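Local atomic coordinates of streptokinase domain B (Streptococcus dysgalactiae subsp. equisimilis, PDB entry 1QQR), a protein that probably takes part in the non-proteolytic activation of plasminogen, as a domain of streptokinase, and so in promoting fibrinolysis. Residues 14-19 with 55-60; 20-25 with 62-67. All blocks are in the same frame, centred on the assembly; numbering follows the deposited sequence.

Interaction 1: residues 14-19 with 55-60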
loop_
_atom_site.group_PDB
_atom_site.type_symbol
_atom_site.label_atom_id
_atom_site.label_comp_id
_atom_site.label_asym_id
_atom_site.label_seq_id
_atom_site.Cartn_x
_atom_site.Cartn_y
_atom_site.Cartn_z
ATOM N N VAL A 14 0.901 4.387 -3.049
ATOM C CA VAL A 14 -0.313 5.169 -2.924
ATOM C C VAL A 14 -0.527 6.080 -4.127
ATOM O O VAL A 14 0.414 6.666 -4.659
ATOM C CB VAL A 14 -0.278 6.041 -1.630
ATOM C CG1 VAL A 14 0.878 7.004 -1.680
ATOM C CG2 VAL A 14 -1.584 6.794 -1.459
ATOM N N GLN A 15 -1.783 6.166 -4.550
ATOM C CA GLN A 15 -2.194 7.013 -5.657
ATOM C C GLN A 15 -3.110 8.105 -5.051
ATOM O O GLN A 15 -3.942 7.819 -4.177
ATOM C CB GLN A 15 -2.941 6.166 -6.701
ATOM C CG GLN A 15 -3.855 6.972 -7.630
ATOM C CD GLN A 15 -4.578 6.112 -8.676
ATOM O OE1 GLN A 15 -5.224 5.099 -8.347
ATOM N NE2 GLN A 15 -4.481 6.520 -9.941
ATOM N N PHE A 16 -2.960 9.346 -5.504
ATOM C CA PHE A 16 -3.765 10.443 -4.969
ATOM C C PHE A 16 -4.656 11.051 -6.029
ATOM O O PHE A 16 -4.173 11.399 -7.104
ATOM C CB PHE A 16 -2.860 11.546 -4.416
ATOM C CG PHE A 16 -2.020 11.123 -3.240
ATOM C CD1 PHE A 16 -0.642 11.029 -3.351
ATOM C CD2 PHE A 16 -2.606 10.864 -2.004
ATOM C CE1 PHE A 16 0.150 10.688 -2.241
ATOM C CE2 PHE A 16 -1.828 10.524 -0.891
ATOM C CZ PHE A 16 -0.447 10.435 -1.012
ATOM N N THR A 17 -5.948 11.186 -5.738
ATOM C CA THR A 17 -6.873 11.797 -6.694
ATOM C C THR A 17 -7.529 13.054 -6.119
ATOM O O THR A 17 -8.301 12.985 -5.172
ATOM C CB THR A 17 -7.968 10.815 -7.130
ATOM O OG1 THR A 17 -7.357 9.631 -7.646
ATOM C CG2 THR A 17 -8.830 11.436 -8.238
ATOM N N PRO A 18 -7.219 14.223 -6.696
ATOM C CA PRO A 18 -7.757 15.521 -6.267
ATOM C C PRO A 18 -9.232 15.658 -6.606
ATOM O O PRO A 18 -9.640 15.267 -7.689
ATOM C CB PRO A 18 -6.889 16.509 -7.033
ATOM C CG PRO A 18 -6.645 15.797 -8.306
ATOM C CD PRO A 18 -6.309 14.391 -7.846
ATOM N N LEU A 19 -10.030 16.194 -5.680
ATOM C CA LEU A 19 -11.461 16.352 -5.914
ATOM C C LEU A 19 -11.763 17.163 -7.171
ATOM O O LEU A 19 -12.683 16.824 -7.910
ATOM C CB LEU A 19 -12.152 16.938 -4.685
ATOM C CG LEU A 19 -12.503 15.914 -3.580
ATOM C CD1 LEU A 19 -12.772 14.542 -4.202
ATOM C CD2 LEU A 19 -11.372 15.787 -2.597
ATOM N N SER A 55 2.150 11.864 4.987
ATOM C CA SER A 55 3.516 12.354 4.890
ATOM C C SER A 55 4.010 12.312 3.442
ATOM O O SER A 55 4.699 13.232 2.984
ATOM C CB SER A 55 4.449 11.582 5.841
ATOM O OG SER A 55 5.066 10.458 5.235
ATOM N N ILE A 56 3.652 11.269 2.702
ATOM C CA ILE A 56 4.074 11.204 1.308
ATOM C C ILE A 56 3.406 12.341 0.532
ATOM O O ILE A 56 4.040 12.987 -0.307
ATOM C CB ILE A 56 3.697 9.868 0.690
ATOM C CG1 ILE A 56 4.633 8.789 1.241
ATOM C CG2 ILE A 56 3.740 9.961 -0.824
ATOM C CD1 ILE A 56 4.328 7.408 0.774
ATOM N N LEU A 57 2.127 12.584 0.836
ATOM C CA LEU A 57 1.357 13.650 0.202
ATOM C C LEU A 57 2.019 15.006 0.477
ATOM O O LEU A 57 2.107 15.845 -0.408
ATOM C CB LEU A 57 -0.091 13.674 0.730
ATOM C CG LEU A 57 -0.967 14.769 0.097
ATOM C CD1 LEU A 57 -1.070 14.518 -1.421
ATOM C CD2 LEU A 57 -2.359 14.782 0.727
ATOM N N ASN A 58 2.485 15.216 1.702
ATOM C CA ASN A 58 3.145 16.470 2.047
ATOM C C ASN A 58 4.366 16.699 1.172
ATOM O O ASN A 58 4.517 17.771 0.596
ATOM C CB ASN A 58 3.568 16.485 3.521
ATOM C CG ASN A 58 2.388 16.658 4.471
ATOM O OD1 ASN A 58 2.522 16.471 5.689
ATOM N ND2 ASN A 58 1.227 17.024 3.922
ATOM N N LYS A 59 5.230 15.693 1.052
ATOM C CA LYS A 59 6.434 15.849 0.243
ATOM C C LYS A 59 6.146 16.101 -1.228
ATOM O O LYS A 59 6.637 17.069 -1.791
ATOM C CB LYS A 59 7.338 14.625 0.348
ATOM C CG LYS A 59 7.798 14.287 1.750
ATOM C CD LYS A 59 8.694 13.036 1.731
ATOM C CE LYS A 59 9.120 12.598 3.133
ATOM N NZ LYS A 59 9.998 11.386 3.096
ATOM N N ASN A 60 5.348 15.244 -1.853
ATOM C CA ASN A 60 5.060 15.402 -3.278
ATOM C C ASN A 60 4.035 16.452 -3.647
ATOM O O ASN A 60 4.092 16.999 -4.739
ATOM C CB ASN A 60 4.605 14.080 -3.889
ATOM C CG ASN A 60 5.615 12.975 -3.704
ATOM O OD1 ASN A 60 6.824 13.209 -3.714
ATOM N ND2 ASN A 60 5.125 11.757 -3.557
#

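Interaction 2: residues 20-25 with 62-67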
loop_
_atom_site.group_PDB
_atom_site.type_symbol
_atom_site.label_atom_id
_atom_site.label_comp_id
_atom_site.label_asym_id
_atom_site.label_seq_id
_atom_site.Cartn_x
_atom_site.Cartn_y
_atom_site.Cartn_z
ATOM N N ASN A 20 -11.012 18.230 -7.421
ATOM C CA ASN A 20 -11.178 18.961 -8.675
ATOM C C ASN A 20 -9.783 19.027 -9.329
ATOM O O ASN A 20 -8.771 19.189 -8.639
ATOM C CB ASN A 20 -11.837 20.347 -8.478
ATOM C CG ASN A 20 -11.148 21.206 -7.442
ATOM O OD1 ASN A 20 -10.011 21.643 -7.634
ATOM N ND2 ASN A 20 -11.846 21.473 -6.336
ATOM N N PRO A 21 -9.718 18.884 -10.672
ATOM C CA PRO A 21 -8.502 18.890 -11.504
ATOM C C PRO A 21 -7.265 19.674 -11.074
ATOM O O PRO A 21 -7.360 20.726 -10.450
ATOM C CB PRO A 21 -9.017 19.340 -12.877
ATOM C CG PRO A 21 -10.261 20.104 -12.551
ATOM C CD PRO A 21 -10.885 19.220 -11.507
ATOM N N ASP A 22 -6.104 19.125 -11.422
ATOM C CA ASP A 22 -4.799 19.725 -11.148
ATOM C C ASP A 22 -3.749 18.913 -11.910
ATOM O O ASP A 22 -3.636 17.701 -11.727
ATOM C CB ASP A 22 -4.476 19.707 -9.652
ATOM C CG ASP A 22 -3.103 20.312 -9.341
ATOM O OD1 ASP A 22 -2.112 19.951 -10.017
ATOM O OD2 ASP A 22 -3.008 21.143 -8.415
ATOM N N ASP A 23 -2.984 19.587 -12.761
ATOM C CA ASP A 23 -1.959 18.930 -13.567
ATOM C C ASP A 23 -0.860 18.221 -12.790
ATOM O O ASP A 23 -0.473 17.109 -13.148
ATOM C CB ASP A 23 -1.312 19.932 -14.525
ATOM C CG ASP A 23 -2.268 20.409 -15.596
ATOM O OD1 ASP A 23 -2.979 19.554 -16.175
ATOM O OD2 ASP A 23 -2.303 21.632 -15.862
ATOM N N ASP A 24 -0.350 18.861 -11.741
ATOM C CA ASP A 24 0.721 18.270 -10.940
ATOM C C ASP A 24 0.500 16.783 -10.683
ATOM O O ASP A 24 1.459 16.030 -10.484
ATOM C CB ASP A 24 0.861 19.016 -9.613
ATOM C CG ASP A 24 1.218 20.480 -9.806
ATOM O OD1 ASP A 24 2.257 20.757 -10.451
ATOM O OD2 ASP A 24 0.459 21.348 -9.312
ATOM N N PHE A 25 -0.766 16.368 -10.687
ATOM C CA PHE A 25 -1.101 14.967 -10.477
ATOM C C PHE A 25 -1.099 14.237 -11.820
ATOM O O PHE A 25 -2.147 13.922 -12.385
ATOM C CB PHE A 25 -2.459 14.827 -9.778
ATOM C CG PHE A 25 -2.442 15.272 -8.339
ATOM C CD1 PHE A 25 -2.599 16.614 -8.007
ATOM C CD2 PHE A 25 -2.214 14.358 -7.316
ATOM C CE1 PHE A 25 -2.518 17.035 -6.683
ATOM C CE2 PHE A 25 -2.130 14.770 -5.991
ATOM C CZ PHE A 25 -2.283 16.108 -5.674
ATOM N N PRO A 62 2.650 19.564 -1.625
ATOM C CA PRO A 62 2.461 20.536 -0.545
ATOM C C PRO A 62 1.197 21.362 -0.845
ATOM O O PRO A 62 0.930 21.728 -1.994
ATOM C CB PRO A 62 3.756 21.346 -0.595
ATOM C CG PRO A 62 4.072 21.354 -2.063
ATOM C CD PRO A 62 3.816 19.918 -2.461
ATOM N N GLY A 63 0.405 21.627 0.182
ATOM C CA GLY A 63 -0.826 22.365 -0.036
ATOM C C GLY A 63 -2.068 21.479 -0.101
ATOM O O GLY A 63 -3.190 21.989 -0.014
ATOM N N TYR A 64 -1.884 20.166 -0.264
ATOM C CA TYR A 64 -3.016 19.243 -0.317
ATOM C C TYR A 64 -3.097 18.441 0.966
ATOM O O TYR A 64 -2.120 18.343 1.697
ATOM C CB TYR A 64 -2.881 18.267 -1.487
ATOM C CG TYR A 64 -3.259 18.829 -2.835
ATOM C CD1 TYR A 64 -2.392 19.658 -3.540
ATOM C CD2 TYR A 64 -4.494 18.537 -3.405
ATOM C CE1 TYR A 64 -2.745 20.182 -4.781
ATOM C CE2 TYR A 64 -4.862 19.060 -4.646
ATOM C CZ TYR A 64 -3.984 19.877 -5.327
ATOM O OH TYR A 64 -4.338 20.374 -6.561
ATOM N N THR A 65 -4.266 17.870 1.234
ATOM C CA THR A 65 -4.477 17.044 2.420
ATOM C C THR A 65 -5.363 15.865 2.048
ATOM O O THR A 65 -6.093 15.930 1.064
ATOM C CB THR A 65 -5.186 17.815 3.562
ATOM O OG1 THR A 65 -5.548 16.891 4.610
ATOM C CG2 THR A 65 -6.447 18.475 3.062
ATOM N N ILE A 66 -5.288 14.793 2.834
ATOM C CA ILE A 66 -6.101 13.613 2.610
ATOM C C ILE A 66 -7.528 14.044 2.871
ATOM O O ILE A 66 -7.810 14.713 3.857
ATOM C CB ILE A 66 -5.827 12.483 3.630
ATOM C CG1 ILE A 66 -4.384 12.005 3.545
ATOM C CG2 ILE A 66 -6.805 11.337 3.396
ATOM C CD1 ILE A 66 -4.047 11.312 2.294
ATOM N N TYR A 67 -8.432 13.654 1.989
ATOM C CA TYR A 67 -9.823 13.981 2.177
ATOM C C TYR A 67 -10.410 12.668 2.637
ATOM O O TYR A 67 -10.971 12.586 3.717
ATOM C CB TYR A 67 -10.493 14.453 0.877
ATOM C CG TYR A 67 -11.965 14.656 1.115
ATOM C CD1 TYR A 67 -12.404 15.542 2.101
ATOM C CD2 TYR A 67 -12.911 13.862 0.476
ATOM C CE1 TYR A 67 -13.744 15.617 2.455
ATOM C CE2 TYR A 67 -14.258 13.927 0.823
ATOM C CZ TYR A 67 -14.668 14.804 1.819
ATOM O OH TYR A 67 -15.989 14.846 2.206
#

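Interaction 1: residues 14-19 with 55-60
V14 and F16 of strand 14-18 look toward I56 and L57 of helix 55-60 across axes that approach to 10.3 Å, with an angle of 64° between their N-to-C directions. Alternation along the strand brings V14 and F16 to the helix side. F16 carries most of the contact. Its CG is anti to its own carbonyl carbon (chi1 -64°), which sends the ring out to the helix. There L57 CD1 sits almost exactly over the centre of one face, 3.8 Å from the F16 ring centroid and 4° off the normal, a CH-pi contact. The opposite face is covered nearer its rim by V14 CG2, so the ring is sandwiched between a leucine and a valine methyl. At the far end of the ring F16 CZ lies 3.7 Å from L57 CB. I56 comes in at the edge, its CG2 in the ring plane and 3.9 Å from F16 CE1. The same methyl reaches V14 CG1 at 4.2 Å. V126 of the adjacent strand 111-128 and I66 of strand 64-76 also touch F16. Such apolar packing of one helix onto a mixed sheet is the core of the beta-grasp fold found in the streptokinase and staphylokinase family.

Interaction 2: residues 20-25 with 62-67
Following G63, whose backbone bonds to K129, Y64 meets D22 and F25 of the loop 20-25. Y64 opens strand 64-67, and its ring is approached on one face by the edge of F25: the planes stand at 71° with centroids 4.8 Å apart, an edge-to-face (T-shaped) pair. F25 CE1 leads, 3.5 Å from Y64 CZ and offset toward the rim of the tyrosine. At the far end Y64 OH donates to D22 OD2, which lies near the plane of the Y64 ring, at its edge; the modelled separation of 2.4 Å is too short for its exact length to be trusted. The aspartate reaches the hydroxyl with CG anti to its backbone N (chi1 179°), and its other oxygen, OD1, receives a weak bond from D24 N. K128 NZ makes a weak hydrogen bond to Y64 OH and a long, weak ion pair with D22 OD2, which may partly offset the aspartate's charge. Farther along, T65 and Y67 pair through their backbones with L127 and Y125, and I66 N is held by Q54 OE1. An aromatic pair and an aspartate-tyrosine link thus fasten an irregular loop to the start of a strand in the beta-grasp sheet.

In the fold
Interactions 1 and 2 are neighbouring parts of one packed region, their centres about 7 Å apart. Segment 20-25 follows directly on 14-19, and 62-67 comes soon after 55-60, so the two contacts lie in succession along the chain: the strand meets the helix, then the loop after it meets the strand after the helix. L57 bridges them: besides covering F16, it places CD2 3.5 Å from T65 C. On the loop side F25 CD2 lies 3.6 Å from F16 O, and the F25 side chain also touches P18. V126 of strand 111-128, which runs between strands 8-18 and 64-76, touches F16, F25 and Y64, joining both contacts to the same mixed sheet.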